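Local structure of KauB (Pseudomonas aeruginosa PAO1, 6B4R) at residues A[103-106]-A[107-111]; A[39-43]-A[44-48]; A[312-315]-A[316-319]. The protein probably oxidises a broad range of aldehydes, aminoaldehydes among them, to the corresponding acids, with NAD(P)+ as the electron acceptor. One frame throughout, in Å; residues are numbered along the deposited sequence.

Interaction 1: residues A[103-106]-A[107-111]; sequences LLET and LDMGK. With K (potassium ion), chain G.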
loop_
_atom_site.group_PDB
_atom_site.type_symbol
_atom_site.label_atom_id
_atom_site.label_comp_id
_atom_site.label_asym_id
_atom_site.label_seq_id
_atom_site.Cartn_x
_atom_site.Cartn_y
_atom_site.Cartn_z
ATOM N N LEU A 103 3.487 17.978 -35.789
ATOM C CA LEU A 103 4.016 18.159 -37.135
ATOM C C LEU A 103 5.459 17.675 -37.198
ATOM O O LEU A 103 5.875 17.051 -38.176
ATOM C CB LEU A 103 3.919 19.628 -37.556
ATOM C CG LEU A 103 4.424 19.992 -38.953
ATOM C CD1 LEU A 103 3.724 19.165 -40.024
ATOM C CD2 LEU A 103 4.235 21.478 -39.213
ATOM N N LEU A 104 6.216 17.965 -36.145
ATOM C CA LEU A 104 7.583 17.476 -36.022
ATOM C C LEU A 104 7.626 15.946 -36.004
ATOM O O LEU A 104 8.512 15.339 -36.600
ATOM C CB LEU A 104 8.245 18.045 -34.765
ATOM C CG LEU A 104 8.684 19.509 -34.850
ATOM C CD1 LEU A 104 9.137 20.025 -33.495
ATOM C CD2 LEU A 104 9.794 19.661 -35.875
ATOM N N GLU A 105 6.660 15.333 -35.325
ATOM C CA GLU A 105 6.552 13.876 -35.267
ATOM C C GLU A 105 6.344 13.266 -36.650
ATOM O O GLU A 105 7.112 12.407 -37.086
ATOM C CB GLU A 105 5.389 13.470 -34.360
ATOM C CG GLU A 105 5.721 13.453 -32.882
ATOM C CD GLU A 105 6.602 12.282 -32.509
ATOM O OE1 GLU A 105 6.564 11.267 -33.234
ATOM O OE2 GLU A 105 7.328 12.373 -31.496
ATOM N N THR A 106 5.292 13.722 -37.324
ATOM C CA THR A 106 4.898 13.221 -38.637
ATOM C C THR A 106 5.995 13.360 -39.692
ATOM O O THR A 106 6.283 12.417 -40.430
ATOM C CB THR A 106 3.636 13.947 -39.128
ATOM O OG1 THR A 106 2.519 13.550 -38.324
ATOM C CG2 THR A 106 3.352 13.619 -40.582
ATOM N N LEU A 107 6.600 14.541 -39.763
ATOM C CA LEU A 107 7.688 14.780 -40.703
ATOM C C LEU A 107 8.895 13.900 -40.387
ATOM O O LEU A 107 9.559 13.397 -41.290
ATOM C CB LEU A 107 8.091 16.258 -40.694
ATOM C CG LEU A 107 7.060 17.240 -41.250
ATOM C CD1 LEU A 107 7.561 18.673 -41.141
ATOM C CD2 LEU A 107 6.722 16.896 -42.692
ATOM N N ASP A 108 9.165 13.707 -39.101
ATOM C CA ASP A 108 10.337 12.955 -38.669
ATOM C C ASP A 108 10.261 11.463 -39.007
ATOM O O ASP A 108 11.127 10.937 -39.703
ATOM C CB ASP A 108 10.554 13.132 -37.165
ATOM C CG ASP A 108 12.017 13.232 -36.796
ATOM O OD1 ASP A 108 12.868 12.816 -37.607
ATOM O OD2 ASP A 108 12.317 13.721 -35.686
ATOM N N MET A 109 9.227 10.784 -38.518
ATOM C CA MET A 109 9.175 9.326 -38.632
ATOM C C MET A 109 7.988 8.768 -39.429
ATOM O O MET A 109 7.881 7.558 -39.615
ATOM C CB MET A 109 9.290 8.662 -37.250
ATOM C CG MET A 109 8.391 9.257 -36.173
ATOM S SD MET A 109 6.667 8.787 -36.392
ATOM C CE MET A 109 6.793 6.999 -36.331
ATOM N N GLY A 110 7.102 9.645 -39.891
ATOM C CA GLY A 110 6.126 9.272 -40.902
ATOM C C GLY A 110 4.720 8.859 -40.490
ATOM O O GLY A 110 3.908 8.512 -41.350
ATOM N N LYS A 111 4.416 8.891 -39.196
ATOM C CA LYS A 111 3.077 8.519 -38.740
ATOM C C LYS A 111 2.062 9.601 -39.114
ATOM O O LYS A 111 2.430 10.768 -39.257
ATOM C CB LYS A 111 3.064 8.257 -37.230
ATOM C CG LYS A 111 3.182 9.500 -36.372
ATOM C CD LYS A 111 2.924 9.178 -34.910
ATOM C CE LYS A 111 3.848 8.076 -34.417
ATOM N NZ LYS A 111 3.628 7.752 -32.985
HETATM K K K G . 13.847 11.219 -39.719
HETATM O O HOH W 1 16.619 11.319 -38.946
#
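Thr-106 reaches past the end of its own helix: OG1 donates to the carbonyl O of Lys-111, five residues on, at 2.9 Å. Its first torsion (chi1 -69°) sets OG1 beside its backbone N and turns CG2 toward the same carbonyl, 3.3 Å from Lys-111 O, so both branches of the threonine meet it. The oxygen is approached obliquely, with the donor 28° off the carbonyl plane. OG1 also bonds to Ser-116 OG. The backbone records where the helix ends. Leu-107 N, Asp-108 N and Met-109 N bond to the carbonyls four residues back, whereas the next such bond, Gly-110 N to Thr-106 O, is already weak. Gly-110 then leaves helical angles with a positive phi of 96°.

Met-109 curls over this exit, and its SD accepts a weak bond from Lys-111 N at 3.6 Å, while its CG lies 4.0 Å from Glu-105 OE1. That carboxylate is 4.6 Å, OE1 to NZ, from Lys-111, too far for a salt bridge; Lys-111 NZ instead forms a salt bridge with Asp-120, and Glu-105 OE2 a hydrogen bond with Thr-199 OG1. Toward helix 6-15, Leu-103 CD1 packs on Leu-107 CD1 at 4.0 Å.

Asp-108 grips the potassium ion twice, through its carbonyl O at 2.7 Å and through OD1 at 2.8 Å, while OD2 accepts from Leu-198 N. Leu-40 O, Lys-195 O and a water complete the five ligands identified. The helix ends at a glycine, beside a cation site within the subunit of the kind known in other aldehyde dehydrogenases.

Interaction 2: residues A[39-43]-A[44-48]; sequences CLSPV and DGRFL. With K (potassium ion), chain G.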
loop_
_atom_site.group_PDB
_atom_site.type_symbol
_atom_site.label_atom_id
_atom_site.label_comp_id
_atom_site.label_asym_id
_atom_site.label_seq_id
_atom_site.Cartn_x
_atom_site.Cartn_y
_atom_site.Cartn_z
ATOM N N CYS A 39 18.731 14.928 -41.224
ATOM C CA CYS A 39 17.433 14.411 -40.824
ATOM C C CYS A 39 16.484 14.456 -42.017
ATOM O O CYS A 39 16.090 15.531 -42.462
ATOM C CB CYS A 39 16.872 15.238 -39.665
ATOM S SG CYS A 39 15.402 14.545 -38.880
ATOM N N LEU A 40 16.131 13.286 -42.543
ATOM C CA LEU A 40 15.257 13.209 -43.710
ATOM C C LEU A 40 13.862 12.713 -43.335
ATOM O O LEU A 40 13.670 12.110 -42.282
ATOM C CB LEU A 40 15.868 12.307 -44.783
ATOM C CG LEU A 40 17.280 12.675 -45.249
ATOM C CD1 LEU A 40 17.706 11.786 -46.402
ATOM C CD2 LEU A 40 17.359 14.143 -45.640
ATOM N N SER A 41 12.895 12.970 -44.207
ATOM C CA SER A 41 11.510 12.607 -43.937
ATOM C C SER A 41 11.062 11.434 -44.793
ATOM O O SER A 41 11.278 11.426 -45.998
ATOM C CB SER A 41 10.590 13.802 -44.194
ATOM O OG SER A 41 9.229 13.433 -44.046
ATOM N N PRO A 42 10.418 10.437 -44.172
ATOM C CA PRO A 42 9.876 9.305 -44.929
ATOM C C PRO A 42 8.584 9.667 -45.662
ATOM O O PRO A 42 8.046 8.836 -46.394
ATOM C CB PRO A 42 9.599 8.268 -43.844
ATOM C CG PRO A 42 9.337 9.071 -42.623
ATOM C CD PRO A 42 10.220 10.282 -42.721
ATOM N N VAL A 43 8.098 10.888 -45.463
ATOM C CA VAL A 43 6.914 11.372 -46.168
ATOM C C VAL A 43 7.172 11.457 -47.670
ATOM O O VAL A 43 6.373 10.973 -48.476
ATOM C CB VAL A 43 6.473 12.760 -45.652
ATOM C CG1 VAL A 43 5.385 13.344 -46.544
ATOM C CG2 VAL A 43 6.001 12.666 -44.210
ATOM N N ASP A 44 8.292 12.067 -48.044
ATOM C CA ASP A 44 8.633 12.230 -49.455
ATOM C C ASP A 44 10.141 12.268 -49.713
ATOM O O ASP A 44 10.579 12.503 -50.838
ATOM C CB ASP A 44 7.960 13.481 -50.037
ATOM C CG ASP A 44 8.195 14.721 -49.195
ATOM O OD1 ASP A 44 9.024 14.665 -48.265
ATOM O OD2 ASP A 44 7.554 15.758 -49.468
ATOM N N GLY A 45 10.930 12.034 -48.670
ATOM C CA GLY A 45 12.377 12.011 -48.805
ATOM C C GLY A 45 13.014 13.371 -48.605
ATOM O O GLY A 45 14.230 13.518 -48.730
ATOM N N ARG A 46 12.192 14.366 -48.286
ATOM C CA ARG A 46 12.661 15.742 -48.164
ATOM C C ARG A 46 13.662 15.924 -47.027
ATOM O O ARG A 46 13.671 15.164 -46.059
ATOM C CB ARG A 46 11.481 16.692 -47.957
ATOM C CG ARG A 46 10.904 16.653 -46.553
ATOM C CD ARG A 46 9.787 17.665 -46.377
ATOM N NE ARG A 46 8.596 17.310 -47.141
ATOM C CZ ARG A 46 7.460 17.998 -47.107
ATOM N NH1 ARG A 46 7.364 19.079 -46.344
ATOM N NH2 ARG A 46 6.422 17.604 -47.833
ATOM N N PHE A 47 14.508 16.940 -47.158
ATOM C CA PHE A 47 15.434 17.313 -46.101
ATOM C C PHE A 47 14.697 18.118 -45.038
ATOM O O PHE A 47 13.889 18.987 -45.364
ATOM C CB PHE A 47 16.588 18.134 -46.680
ATOM C CG PHE A 47 17.488 18.738 -45.640
ATOM C CD1 PHE A 47 18.477 17.979 -45.036
ATOM C CD2 PHE A 47 17.352 20.068 -45.275
ATOM C CE1 PHE A 47 19.308 18.533 -44.085
ATOM C CE2 PHE A 47 18.181 20.627 -44.321
ATOM C CZ PHE A 47 19.162 19.859 -43.728
ATOM N N LEU A 48 14.974 17.829 -43.771
ATOM C CA LEU A 48 14.301 18.520 -42.675
ATOM C C LEU A 48 15.233 19.495 -41.959
ATOM O O LEU A 48 14.949 20.691 -41.881
ATOM C CB LEU A 48 13.711 17.516 -41.679
ATOM C CG LEU A 48 12.637 16.560 -42.203
ATOM C CD1 LEU A 48 12.294 15.511 -41.154
ATOM C CD2 LEU A 48 11.387 17.320 -42.633
HETATM K K K G . 13.847 11.219 -39.719
HETATM O O HOH W 1 16.619 11.319 -38.946
#
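Cys-39 to Val-43 and Asp-44 to Leu-48 run nearly antiparallel, their end-to-end directions 150° apart. Leu-40 and Phe-47 form a non-hydrogen-bonded pair with CA atoms 4.8 Å apart, flanked by the bonds Leu-48 N to Cys-39 O and Ser-41 N to Arg-46 O. The reversal is closed by Gly-45 N to Ser-41 O at 2.8 Å, an i to i+4 bond, after which Gly-45 takes a positive phi that suits a glycine.

On the face bearing the pair, Leu-40 CD2 meets the edge of the Phe-47 ring, 4.0 Å from CD1. Beyond it, Ser-41 OG lies on the carbonyl side (chi1 175°), reaching forward to accept from Val-43 N at 3.1 Å, an ST turn; the same hydroxyl is bonded to the carbonyl of Leu-107. Arg-46 CG lies against Ser-41 CB.

Asp-44 forms the companion Asx turn. With CG between N and C (chi1 51°), its OD1 takes Arg-46 N from above the carboxylate plane at 3.2 Å. Arg-46 then grips the carboxylate side-on, NE to OD1 at 2.9 Å and NH2 to OD2 at 2.7 Å, with the aspartate near the guanidinium plane. Backbone and side-chain donors of one arginine thus fix the carboxylate's rotation, and the two opposite charges would largely offset each other. At the strand end, Leu-40 O lies 2.7 Å from the potassium ion, which would polarise that peptide carbonyl.

Interaction 3: residues A[312-315]-A[316-319]; sequences RSIK and DKFL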
loop_
_atom_site.group_PDB
_atom_site.type_symbol
_atom_site.label_atom_id
_atom_site.label_comp_id
_atom_site.label_asym_id
_atom_site.label_seq_id
_atom_site.Cartn_x
_atom_site.Cartn_y
_atom_site.Cartn_z
ATOM N N ARG A 312 -10.220 -22.851 -34.541
ATOM C CA ARG A 312 -10.466 -23.446 -35.852
ATOM C C ARG A 312 -11.940 -23.457 -36.262
ATOM O O ARG A 312 -12.259 -23.321 -37.442
ATOM C CB ARG A 312 -9.883 -24.860 -35.916
ATOM C CG ARG A 312 -8.924 -25.064 -37.076
ATOM C CD ARG A 312 -8.418 -26.490 -37.146
ATOM N NE ARG A 312 -7.678 -26.872 -35.946
ATOM C CZ ARG A 312 -6.373 -26.691 -35.782
ATOM N NH1 ARG A 312 -5.653 -26.128 -36.745
ATOM N NH2 ARG A 312 -5.784 -27.072 -34.656
ATOM N N SER A 313 -12.835 -23.601 -35.290
ATOM C CA SER A 313 -14.263 -23.702 -35.581
ATOM C C SER A 313 -14.880 -22.419 -36.152
ATOM O O SER A 313 -15.971 -22.458 -36.721
ATOM C CB SER A 313 -15.039 -24.160 -34.342
ATOM O OG SER A 313 -14.861 -23.264 -33.259
ATOM N N ILE A 314 -14.192 -21.288 -35.999
ATOM C CA ILE A 314 -14.698 -20.020 -36.527
ATOM C C ILE A 314 -13.732 -19.342 -37.487
ATOM O O ILE A 314 -13.921 -18.179 -37.834
ATOM C CB ILE A 314 -15.015 -19.009 -35.411
ATOM C CG1 ILE A 314 -13.749 -18.704 -34.606
ATOM C CG2 ILE A 314 -16.141 -19.521 -34.526
ATOM C CD1 ILE A 314 -13.834 -17.442 -33.782
ATOM N N LYS A 315 -12.705 -20.064 -37.919
ATOM C CA LYS A 315 -11.675 -19.485 -38.775
ATOM C C LYS A 315 -12.224 -19.048 -40.133
ATOM O O LYS A 315 -11.843 -18.001 -40.658
ATOM C CB LYS A 315 -10.518 -20.473 -38.955
ATOM C CG LYS A 315 -9.274 -19.878 -39.600
ATOM C CD LYS A 315 -9.245 -20.115 -41.100
ATOM C CE LYS A 315 -8.011 -19.490 -41.729
ATOM N NZ LYS A 315 -7.940 -19.764 -43.193
ATOM N N ASP A 316 -13.120 -19.850 -40.697
ATOM C CA ASP A 316 -13.640 -19.586 -42.035
ATOM C C ASP A 316 -14.602 -18.402 -42.074
ATOM O O ASP A 316 -14.872 -17.851 -43.142
ATOM C CB ASP A 316 -14.313 -20.838 -42.608
ATOM C CG ASP A 316 -13.330 -21.967 -42.852
ATOM O OD1 ASP A 316 -12.122 -21.683 -43.006
ATOM O OD2 ASP A 316 -13.764 -23.139 -42.894
ATOM N N LYS A 317 -15.113 -18.008 -40.912
ATOM C CA LYS A 317 -16.062 -16.902 -40.843
ATOM C C LYS A 317 -15.446 -15.652 -40.222
ATOM O O LYS A 317 -15.955 -14.546 -40.406
ATOM C CB LYS A 317 -17.317 -17.325 -40.076
ATOM C CG LYS A 317 -17.040 -17.879 -38.690
ATOM C CD LYS A 317 -18.118 -18.862 -38.258
ATOM C CE LYS A 317 -18.129 -20.092 -39.155
ATOM N NZ LYS A 317 -16.786 -20.738 -39.232
ATOM N N PHE A 318 -14.344 -15.829 -39.499
ATOM C CA PHE A 318 -13.679 -14.714 -38.832
ATOM C C PHE A 318 -12.660 -14.039 -39.743
ATOM O O PHE A 318 -12.543 -12.812 -39.751
ATOM C CB PHE A 318 -13.009 -15.185 -37.539
ATOM C CG PHE A 318 -12.340 -14.085 -36.765
ATOM C CD1 PHE A 318 -13.093 -13.137 -36.092
ATOM C CD2 PHE A 318 -10.960 -14.005 -36.703
ATOM C CE1 PHE A 318 -12.482 -12.126 -35.376
ATOM C CE2 PHE A 318 -10.341 -12.995 -35.987
ATOM C CZ PHE A 318 -11.104 -12.055 -35.323
ATOM N N LEU A 319 -11.929 -14.845 -40.509
ATOM C CA LEU A 319 -10.921 -14.322 -41.433
ATOM C C LEU A 319 -11.457 -13.335 -42.486
ATOM O O LEU A 319 -10.834 -12.299 -42.720
ATOM C CB LEU A 319 -10.137 -15.459 -42.103
ATOM C CG LEU A 319 -9.013 -15.018 -43.046
ATOM C CD1 LEU A 319 -8.005 -14.155 -42.305
ATOM C CD2 LEU A 319 -8.329 -16.218 -43.679
HETATM O O HOH W 2 -14.482 -21.825 -39.456
#
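Ile-314 is the N-cap of helix 315-326, and its carbonyl O takes the opening turn: Phe-318 N bonds to it at 2.9 Å and Lys-317 N only weakly, before Leu-319 N continues regularly to Lys-315 O at 3.2 Å. An isoleucine side chain offers no oxygen to the first helical N-H groups. Asp-316 N is met instead by a water at 2.7 Å, which in turn donates weakly to Arg-312 O.

Lys-317 supplies the most distinctive side-chain contact. Its chain is bent at its last two torsions (chi3 64°, chi4 54°), which fold the ammonium back over the start of the helix, where NZ donates to Ser-313 O at 3.2 Å. The approach is well off the direction of the C=O bond. The aliphatic part of the hook rests on the N-cap residue, with CG 4.0 Å from Ile-314 CB.

Lys-315 leaves in another direction. A bend at chi2 (-95°) carries it alongside Leu-319, the two side chains pointing the same way, and NZ lies 3.6 Å from Leu-319 CD2. Asp-316 OD1 is 4.6 Å from Lys-315 NZ, probably close enough for some favourable electrostatic attraction but beyond contact; the salt bridge of this lysine is to Asp-389. Arg-312 is likewise tied to Glu-413.

The inner face is apolar. Ile-314 CD1 stands loosely beside Phe-318 CB, and the Phe-318 side chain touches Leu-283, Ala-286 and Ala-287 of helix 283-295 and Val-276 and Leu-308 of the sheet. That helix connects the parallel strands 273-276 and 307-311, so the contact is the strand-to-helix corner that follows a beta-alpha-beta crossover, as expected in the Rossmann-like catalytic domain of aldehyde dehydrogenases.

How the interactions relate
Along the chain interaction 2 comes first, then interaction 1, then interaction 3, one after another. The first two form a single unit: their centres are 9 Å apart, and the hairpin of strands 36-40 and 47-52 lies against the end of helix 98-109. Leu-48 packs on Leu-107, and both interactions contribute ligands to one potassium ion and share its water, which is consistent with the metal tying the hairpin to the helix. Interaction 3 is remote, its centre 38 Å from that of interaction 1 and 42 Å from that of interaction 2. It borders the sheet containing strands 273-276 and 307-311, and shares no helix or strand with the cation site.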